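Local coordinates for D-galactonate dehydratase family member SEN1436 (Salmonella enterica subsp. enterica serovar Enteritidis, PDB 3TW9), which dehydrates D-gluconate to 2-dehydro-3-deoxy-D-gluconate with low activity in vitro, using one magnesium ion per subunit, and probably has little part in gluconate breakdown in vivo, at residues 381-384 against 385-388; 259-262 against 263-266; 90-93 against 94-97. One frame throughout, in Å; residues are numbered along the deposited sequence.

Interaction 1: 381-384 against 385-388; sequences MNDA and LRDV
Arg386 reaches back over the start of its helix to bond Met381 and Asp383 and to lie over the carbonyl of Asn382. Its CB rests 3.5 Å from Asp383 O, and CG runs past Asn382 O. The chain then bends at CD (chi3 -69°), which folds the guanidinium over the segment leading into the helix. NE gives its hydrogen to a water that in turn donates to Asp383 OD1. CZ lies above Asn382 O, which sits beneath the centre of the guanidinium face. At the tip the two nitrogens part ways: Arg386 NH1 donates to Met381 O over 2.8 Å, approaching from above the carbonyl plane, while NH2 makes a weak, nearly straight bond of 3.3 Å to Asp383 OD1. That second bond belongs to a salt bridge in which the carboxylate stands steeply to the guanidinium, 78° between planes.

Asn382 is the N-cap. With chi1 at 70°, its OD1 reaches forward over the first turn to accept from Leu385 N at 2.9 Å and lies against Leu385 CG. Leu385 CD1 packs on Met381 CB at 3.8 Å, the two side chains crossing at about a right angle.

Leu385 of the short helix 383-388 and Met381 just ahead of it both touch Pro357 of helix 357-369. Val388 packs against helix 414-417, where Lys416 pairs with Asp387, and Asn382 ND2 is bonded to Pro41 O.

Interaction 2: 259-262 against 263-266; sequences INLA and KTLE
Thr264 OG1 and Leu265 N both donate to Leu261 O, which thus accepts twice. The bond from Thr264 OG1 to Leu261 O is 2.8 Å long and comes in from the side of the carbonyl, with a C=O...OG1 angle of 110°. It is possible because chi1 of 60° sets OG1 between the backbone N and the carbonyl carbon, facing the preceding turn. Leu265 N arrives nearly in line with the C=O bond, at 3.0 Å from Leu261 O. Regular helical bonds link Lys263 N to Ile259 O and Thr264 N to Asn260 O.

As a close CH to carbonyl contact, Thr264 CG2 sits 3.2 Å from Asn260 O. Among apolar contacts, Leu261 CG meets Leu265 CD1 at 3.9 Å, and both leucines pack on Val228 of helix 221-239. On the charged side, Lys263 NZ reaches Gln291, while Glu266 OE2 is held by Ser292 and Ser293.

Helix 255-265 is the crossover of a beta-alpha-beta unit between parallel strands 244-248 and 272-274, as expected in the enolase-superfamily barrel. Those strands carry magnesium ligands: the side chain of Leu261 is about 10 Å from that of Asp248, and that of Leu265 about 10 Å from that of Glu274.

Interaction 3: 90-93 against 94-97; sequences PTRI and EDIW
Arg92 lays one face of its guanidinium over the carboxylate of Asp95, OD2 standing 4.0 Å above the centre of that plane. The two flat groups are stacked, only 22° apart, and the side chains run alongside each other in the same direction. Arg92 NH2 lies 3.8 Å from Asp95 OD1; this long salt bridge rests on charge alone, since no N-H is aimed at the oxygen. A bend at chi3 (62°) turns the guanidinium over its neighbour. Its NE is used instead across the subunit boundary, donating to Lys142 O of the second subunit.

Arg92 occupies the N-cap position and is the centre of an inverse gamma turn, closed by a weak bond from Ile93 N to Thr91 O. Its own carbonyl starts the helix: Ile96 N donates to Arg92 O at 3.0 Å, and Trp97 N follows to Ile93 O at 2.8 Å. Ile96 CB and CG1 also lie close to Arg92 O, and CD1 extends to Pro90 CA at 4.2 Å.

Helix 93-101 touches two others and the second subunit, where Glu94 packs on Cys143. Ile93 touches Asp120, Trp124 and Lys127 of helix 110-131; on helix 330-342, Trp97 packs against Thr331 and Pro332 while Glu94 pairs with Lys335.

Along the chain the order is interaction 3, interaction 2, interaction 1, and none touches another. Interaction 3 belongs to the N-terminal domain, while interactions 2 and 1 fall in the enolase-like C-terminal domain. Centres of interactions 1 and 2 are 40 Å apart, those of 1 and 3 31 Å, and those of 2 and 3 45 Å, with interaction 2 across the chain's centre from both others. Each lies within one helix or at its start: helix 255-265 on the barrel wall, helix 383-388 following barrel strand 376-377, and helix 93-101 where the N-terminal domain meets helix 330-342 and the second subunit. Side chains of interactions 1 and 2 come within about 10 Å of substrate- and magnesium-site residues; interaction 3 lies away from them.

Interaction 1: 381-384 against 385-388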
ATOM      1  N   MET C 381      29.989   2.559   7.173  1.00 25.26           N
ATOM      2  CA  MET C 381      30.233   1.434   8.056  1.00 23.26           C
ATOM      3  C   MET C 381      31.729   1.187   8.202  1.00 33.03           C
ATOM      4  O   MET C 381      32.516   1.586   7.342  1.00 38.51           O
ATOM      5  CB  MET C 381      29.577   0.189   7.501  1.00 26.88           C
ATOM      6  CG  MET C 381      28.086   0.262   7.419  1.00 29.07           C
ATOM      7  SD  MET C 381      27.534  -1.308   6.777  1.00 29.44           S
ATOM      8  CE  MET C 381      25.861  -0.895   6.246  1.00 30.13           C
ATOM      9  N   ASN C 382      32.104   0.536   9.296  1.00 28.86           N
ATOM     10  CA  ASN C 382      33.517   0.186   9.557  1.00 27.34           C
ATOM     11  C   ASN C 382      33.842  -1.235   9.089  1.00 32.19           C
ATOM     12  O   ASN C 382      32.953  -1.941   8.585  1.00 26.10           O
ATOM     13  CB  ASN C 382      33.884   0.450  11.034  1.00 28.19           C
ATOM     14  CG  ASN C 382      33.227  -0.529  12.013  1.00 20.73           C
ATOM     15  OD1 ASN C 382      32.416  -1.371  11.636  1.00 25.74           O
ATOM     16  ND2 ASN C 382      33.609  -0.417  13.297  1.00 23.05           N
ATOM     17  N   ASP C 383      35.102  -1.664   9.233  1.00 30.16           N
ATOM     18  CA  ASP C 383      35.469  -3.040   8.857  1.00 30.97           C
ATOM     19  C   ASP C 383      34.651  -4.103   9.599  1.00 25.88           C
ATOM     20  O   ASP C 383      34.127  -5.015   8.974  1.00 26.08           O
ATOM     21  CB  ASP C 383      36.957  -3.321   9.081  1.00 38.81           C
ATOM     22  CG  ASP C 383      37.861  -2.426   8.259  1.00 45.92           C
ATOM     23  OD1 ASP C 383      37.602  -2.229   7.056  1.00 35.60           O
ATOM     24  OD2 ASP C 383      38.842  -1.925   8.841  1.00 40.15           O
ATOM     25  N   ALA C 384      34.528  -3.962  10.912  1.00 26.04           N
ATOM     26  CA  ALA C 384      33.833  -4.960  11.719  1.00 27.97           C
ATOM     27  C   ALA C 384      32.390  -5.195  11.237  1.00 27.91           C
ATOM     28  O   ALA C 384      31.959  -6.331  11.085  1.00 24.20           O
ATOM     29  CB  ALA C 384      33.858  -4.563  13.171  1.00 37.91           C
ATOM     30  N   LEU C 385      31.666  -4.114  10.946  1.00 27.74           N
ATOM     31  CA  LEU C 385      30.303  -4.264  10.425  1.00 25.50           C
ATOM     32  C   LEU C 385      30.266  -5.070   9.145  1.00 26.92           C
ATOM     33  O   LEU C 385      29.409  -5.929   8.991  1.00 25.35           O
ATOM     34  CB  LEU C 385      29.638  -2.909  10.192  1.00 25.19           C
ATOM     35  CG  LEU C 385      29.106  -2.237  11.451  1.00 19.56           C
ATOM     36  CD1 LEU C 385      28.781  -0.791  11.138  1.00 28.11           C
ATOM     37  CD2 LEU C 385      27.912  -2.998  12.011  1.00 26.43           C
ATOM     38  N   ARG C 386      31.184  -4.773   8.222  1.00 28.64           N
ATOM     39  CA  ARG C 386      31.257  -5.496   6.949  1.00 25.45           C
ATOM     40  C   ARG C 386      31.609  -6.972   7.149  1.00 26.79           C
ATOM     41  O   ARG C 386      31.114  -7.843   6.427  1.00 27.63           O
ATOM     42  CB  ARG C 386      32.262  -4.818   5.999  1.00 28.61           C
ATOM     43  CG  ARG C 386      31.707  -3.594   5.254  1.00 36.03           C
ATOM     44  CD  ARG C 386      32.757  -2.956   4.299  1.00 37.29           C
ATOM     45  NE  ARG C 386      33.853  -2.309   5.027  1.00 38.25           N
ATOM     46  CZ  ARG C 386      33.839  -1.047   5.451  1.00 42.70           C
ATOM     47  NH1 ARG C 386      32.785  -0.280   5.211  1.00 37.91           N
ATOM     48  NH2 ARG C 386      34.877  -0.547   6.121  1.00 39.09           N
ATOM     49  N   ASP C 387      32.433  -7.232   8.161  1.00 28.60           N
ATOM     50  CA  ASP C 387      32.964  -8.564   8.442  1.00 28.68           C
ATOM     51  C   ASP C 387      31.863  -9.418   9.061  1.00 36.14           C
ATOM     52  O   ASP C 387      31.639 -10.561   8.656  1.00 30.65           O
ATOM     53  CB  ASP C 387      34.157  -8.436   9.410  1.00 25.77           C
ATOM     54  CG  ASP C 387      34.947  -9.727   9.560  1.00 32.52           C
ATOM     55  OD1 ASP C 387      34.978 -10.541   8.620  1.00 39.23           O
ATOM     56  OD2 ASP C 387      35.560  -9.922  10.627  1.00 38.12           O
ATOM     57  N   VAL C 388      31.147  -8.827  10.018  1.00 26.95           N
ATOM     58  CA  VAL C 388      30.072  -9.513  10.731  1.00 23.22           C
ATOM     59  C   VAL C 388      28.855  -9.750   9.842  1.00 24.54           C
ATOM     60  O   VAL C 388      28.184 -10.778   9.945  1.00 26.85           O
ATOM     61  CB  VAL C 388      29.699  -8.768  12.049  1.00 22.11           C
ATOM     62  CG1 VAL C 388      28.426  -9.378  12.711  1.00 25.23           C
ATOM     63  CG2 VAL C 388      30.866  -8.827  13.061  1.00 25.93           C
TER
HETATM   64  O   HOH W   1      36.405  -3.607   5.387  1.00 37.83           O

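Interaction 2: 259-262 against 263-266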
ATOM      1  N   ILE C 259       8.818  27.539  12.102  1.00 17.74           N
ATOM      2  CA  ILE C 259       8.045  28.126  10.991  1.00 21.67           C
ATOM      3  C   ILE C 259       8.777  29.328  10.387  1.00 21.58           C
ATOM      4  O   ILE C 259       8.950  29.409   9.167  1.00 19.45           O
ATOM      5  CB  ILE C 259       6.601  28.531  11.431  1.00 20.73           C
ATOM      6  CG1 ILE C 259       5.838  27.268  11.847  1.00 18.06           C
ATOM      7  CG2 ILE C 259       5.852  29.345  10.309  1.00 21.94           C
ATOM      8  CD1 ILE C 259       4.407  27.500  12.433  1.00 19.98           C
ATOM      9  N   ASN C 260       9.253  30.234  11.250  1.00 20.59           N
ATOM     10  CA  ASN C 260      10.033  31.348  10.767  1.00 22.03           C
ATOM     11  C   ASN C 260      11.326  30.912  10.056  1.00 21.38           C
ATOM     12  O   ASN C 260      11.704  31.495   9.037  1.00 24.65           O
ATOM     13  CB  ASN C 260      10.343  32.308  11.909  1.00 23.20           C
ATOM     14  CG  ASN C 260      10.783  33.637  11.422  1.00 29.98           C
ATOM     15  OD1 ASN C 260       9.983  34.433  10.921  1.00 29.85           O
ATOM     16  ND2 ASN C 260      12.075  33.900  11.553  1.00 27.01           N
ATOM     17  N   LEU C 261      11.953  29.859  10.557  1.00 22.07           N
ATOM     18  CA  LEU C 261      13.185  29.352   9.987  1.00 25.61           C
ATOM     19  C   LEU C 261      12.946  28.734   8.598  1.00 27.52           C
ATOM     20  O   LEU C 261      13.692  29.004   7.649  1.00 20.86           O
ATOM     21  CB  LEU C 261      13.813  28.327  10.926  1.00 23.98           C
ATOM     22  CG  LEU C 261      15.156  27.734  10.510  1.00 29.60           C
ATOM     23  CD1 LEU C 261      16.260  28.805  10.398  1.00 26.82           C
ATOM     24  CD2 LEU C 261      15.548  26.655  11.504  1.00 28.77           C
ATOM     25  N   ALA C 262      11.890  27.941   8.477  1.00 19.62           N
ATOM     26  CA  ALA C 262      11.451  27.428   7.167  1.00 19.12           C
ATOM     27  C   ALA C 262      11.290  28.557   6.136  1.00 23.65           C
ATOM     28  O   ALA C 262      11.779  28.475   5.006  1.00 19.62           O
ATOM     29  CB  ALA C 262      10.131  26.640   7.318  1.00 17.88           C
ATOM     30  N   LYS C 263      10.623  29.618   6.539  1.00 19.63           N
ATOM     31  CA  LYS C 263      10.448  30.782   5.664  1.00 22.92           C
ATOM     32  C   LYS C 263      11.771  31.457   5.292  1.00 22.86           C
ATOM     33  O   LYS C 263      11.993  31.776   4.119  1.00 23.46           O
ATOM     34  CB  LYS C 263       9.477  31.798   6.276  1.00 22.33           C
ATOM     35  CG  LYS C 263       8.032  31.236   6.409  1.00 18.82           C
ATOM     36  CD  LYS C 263       7.127  32.187   7.226  1.00 20.06           C
ATOM     37  CE  LYS C 263       6.820  33.493   6.493  1.00 23.24           C
ATOM     38  NZ  LYS C 263       5.813  34.326   7.221  1.00 22.69           N
ATOM     39  N   THR C 264      12.645  31.638   6.274  1.00 20.57           N
ATOM     40  CA  THR C 264      13.945  32.297   6.015  1.00 23.46           C
ATOM     41  C   THR C 264      14.878  31.473   5.118  1.00 32.03           C
ATOM     42  O   THR C 264      15.737  32.037   4.439  1.00 29.96           O
ATOM     43  CB  THR C 264      14.678  32.677   7.323  1.00 26.47           C
ATOM     44  OG1 THR C 264      14.939  31.509   8.108  1.00 40.01           O
ATOM     45  CG2 THR C 264      13.834  33.642   8.130  1.00 23.46           C
ATOM     46  N   LEU C 265      14.682  30.154   5.107  1.00 22.99           N
ATOM     47  CA  LEU C 265      15.526  29.222   4.330  1.00 23.95           C
ATOM     48  C   LEU C 265      14.997  28.918   2.941  1.00 25.74           C
ATOM     49  O   LEU C 265      15.665  28.227   2.174  1.00 25.35           O
ATOM     50  CB  LEU C 265      15.738  27.921   5.091  1.00 22.48           C
ATOM     51  CG  LEU C 265      16.513  28.003   6.423  1.00 22.37           C
ATOM     52  CD1 LEU C 265      16.604  26.657   7.067  1.00 26.97           C
ATOM     53  CD2 LEU C 265      17.926  28.589   6.230  1.00 26.45           C
ATOM     54  N   GLU C 266      13.794  29.407   2.622  1.00 20.47           N
ATOM     55  CA  GLU C 266      13.220  29.269   1.263  1.00 22.99           C
ATOM     56  C   GLU C 266      14.168  29.631   0.127  1.00 25.26           C
ATOM     57  O   GLU C 266      14.306  28.869  -0.816  1.00 24.20           O
ATOM     58  CB  GLU C 266      11.936  30.091   1.125  1.00 23.16           C
ATOM     59  CG  GLU C 266      10.728  29.298   1.521  1.00 25.30           C
ATOM     60  CD  GLU C 266       9.426  30.062   1.506  1.00 24.52           C
ATOM     61  OE1 GLU C 266       9.189  30.932   0.633  1.00 25.13           O
ATOM     62  OE2 GLU C 266       8.618  29.759   2.397  1.00 22.19           O
TER

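Interaction 3: 90-93 against 94-97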
ATOM      1  N   PRO C  90       5.782 -19.632   8.307  1.00 26.90           N
ATOM      2  CA  PRO C  90       6.403 -18.308   8.092  1.00 19.56           C
ATOM      3  C   PRO C  90       5.980 -17.626   6.768  1.00 26.77           C
ATOM      4  O   PRO C  90       6.292 -16.435   6.538  1.00 24.76           O
ATOM      5  CB  PRO C  90       7.898 -18.633   8.058  1.00 28.22           C
ATOM      6  CG  PRO C  90       7.944 -20.002   7.499  1.00 27.11           C
ATOM      7  CD  PRO C  90       6.743 -20.725   8.048  1.00 25.56           C
ATOM      8  N   THR C  91       5.280 -18.352   5.904  1.00 21.23           N
ATOM      9  CA  THR C  91       4.853 -17.733   4.647  1.00 25.12           C
ATOM     10  C   THR C  91       3.706 -16.712   4.867  1.00 23.87           C
ATOM     11  O   THR C  91       3.465 -15.852   4.008  1.00 23.58           O
ATOM     12  CB  THR C  91       4.501 -18.766   3.560  1.00 35.85           C
ATOM     13  OG1 THR C  91       3.274 -19.415   3.886  1.00 31.46           O
ATOM     14  CG2 THR C  91       5.632 -19.822   3.407  1.00 35.73           C
ATOM     15  N   ARG C  92       3.027 -16.823   6.017  1.00 22.81           N
ATOM     16  CA  ARG C  92       1.886 -15.958   6.380  1.00 24.64           C
ATOM     17  C   ARG C  92       2.331 -14.671   7.052  1.00 19.27           C
ATOM     18  O   ARG C  92       2.029 -14.414   8.201  1.00 20.84           O
ATOM     19  CB  ARG C  92       0.873 -16.728   7.246  1.00 24.87           C
ATOM     20  CG  ARG C  92       0.377 -18.035   6.570  1.00 25.46           C
ATOM     21  CD  ARG C  92      -0.806 -18.672   7.250  1.00 24.12           C
ATOM     22  NE  ARG C  92      -1.994 -17.801   7.251  1.00 24.03           N
ATOM     23  CZ  ARG C  92      -3.139 -18.104   7.838  1.00 28.89           C
ATOM     24  NH1 ARG C  92      -3.256 -19.264   8.478  1.00 24.95           N
ATOM     25  NH2 ARG C  92      -4.162 -17.250   7.791  1.00 26.29           N
ATOM     26  N   ILE C  93       3.072 -13.853   6.317  1.00 18.70           N
ATOM     27  CA  ILE C  93       3.704 -12.672   6.890  1.00 22.53           C
ATOM     28  C   ILE C  93       2.716 -11.710   7.508  1.00 18.33           C
ATOM     29  O   ILE C  93       2.870 -11.315   8.679  1.00 21.29           O
ATOM     30  CB  ILE C  93       4.576 -11.936   5.850  1.00 22.11           C
ATOM     31  CG1 ILE C  93       5.691 -12.883   5.340  1.00 22.42           C
ATOM     32  CG2 ILE C  93       5.218 -10.708   6.463  1.00 20.79           C
ATOM     33  CD1 ILE C  93       6.826 -12.138   4.581  1.00 21.13           C
ATOM     34  N   GLU C  94       1.694 -11.372   6.734  1.00 23.87           N
ATOM     35  CA  GLU C  94       0.669 -10.409   7.155  1.00 18.22           C
ATOM     36  C   GLU C  94      -0.117 -10.941   8.354  1.00 19.54           C
ATOM     37  O   GLU C  94      -0.364 -10.214   9.297  1.00 20.57           O
ATOM     38  CB  GLU C  94      -0.277 -10.135   5.989  1.00 21.43           C
ATOM     39  CG  GLU C  94      -1.256  -8.993   6.269  1.00 24.32           C
ATOM     40  CD  GLU C  94      -0.565  -7.629   6.379  1.00 26.35           C
ATOM     41  OE1 GLU C  94       0.182  -7.284   5.448  1.00 30.91           O
ATOM     42  OE2 GLU C  94      -0.782  -6.907   7.374  1.00 37.01           O
ATOM     43  N   ASP C  95      -0.467 -12.224   8.323  1.00 23.24           N
ATOM     44  CA  ASP C  95      -1.265 -12.802   9.420  1.00 24.19           C
ATOM     45  C   ASP C  95      -0.470 -12.796  10.708  1.00 19.93           C
ATOM     46  O   ASP C  95      -1.011 -12.489  11.776  1.00 21.93           O
ATOM     47  CB  ASP C  95      -1.736 -14.221   9.104  1.00 21.30           C
ATOM     48  CG  ASP C  95      -2.672 -14.777  10.183  1.00 28.49           C
ATOM     49  OD1 ASP C  95      -3.848 -14.353  10.215  1.00 22.50           O
ATOM     50  OD2 ASP C  95      -2.224 -15.634  10.990  1.00 25.50           O
ATOM     51  N   ILE C  96       0.816 -13.138  10.604  1.00 23.70           N
ATOM     52  CA  ILE C  96       1.730 -13.048  11.723  1.00 22.47           C
ATOM     53  C   ILE C  96       1.888 -11.603  12.218  1.00 23.44           C
ATOM     54  O   ILE C  96       1.908 -11.368  13.423  1.00 23.06           O
ATOM     55  CB  ILE C  96       3.106 -13.669  11.367  1.00 24.22           C
ATOM     56  CG1 ILE C  96       3.000 -15.195  11.458  1.00 21.58           C
ATOM     57  CG2 ILE C  96       4.204 -13.139  12.282  1.00 26.16           C
ATOM     58  CD1 ILE C  96       4.198 -15.970  10.873  1.00 20.98           C
ATOM     59  N   TRP C  97       1.982 -10.654  11.292  1.00 19.83           N
ATOM     60  CA  TRP C  97       2.110  -9.233  11.689  1.00 22.77           C
ATOM     61  C   TRP C  97       0.848  -8.763  12.417  1.00 22.11           C
ATOM     62  O   TRP C  97       0.940  -8.181  13.508  1.00 23.04           O
ATOM     63  CB  TRP C  97       2.417  -8.297  10.504  1.00 21.62           C
ATOM     64  CG  TRP C  97       3.002  -6.996  10.959  1.00 18.16           C
ATOM     65  CD1 TRP C  97       4.300  -6.708  11.137  1.00 17.49           C
ATOM     66  CD2 TRP C  97       2.265  -5.815  11.354  1.00 17.00           C
ATOM     67  NE1 TRP C  97       4.450  -5.426  11.607  1.00 22.28           N
ATOM     68  CE2 TRP C  97       3.212  -4.848  11.737  1.00 20.63           C
ATOM     69  CE3 TRP C  97       0.894  -5.478  11.368  1.00 20.80           C
ATOM     70  CZ2 TRP C  97       2.848  -3.567  12.167  1.00 22.22           C
ATOM     71  CZ3 TRP C  97       0.528  -4.212  11.792  1.00 21.87           C
ATOM     72  CH2 TRP C  97       1.505  -3.261  12.178  1.00 22.43           C
TER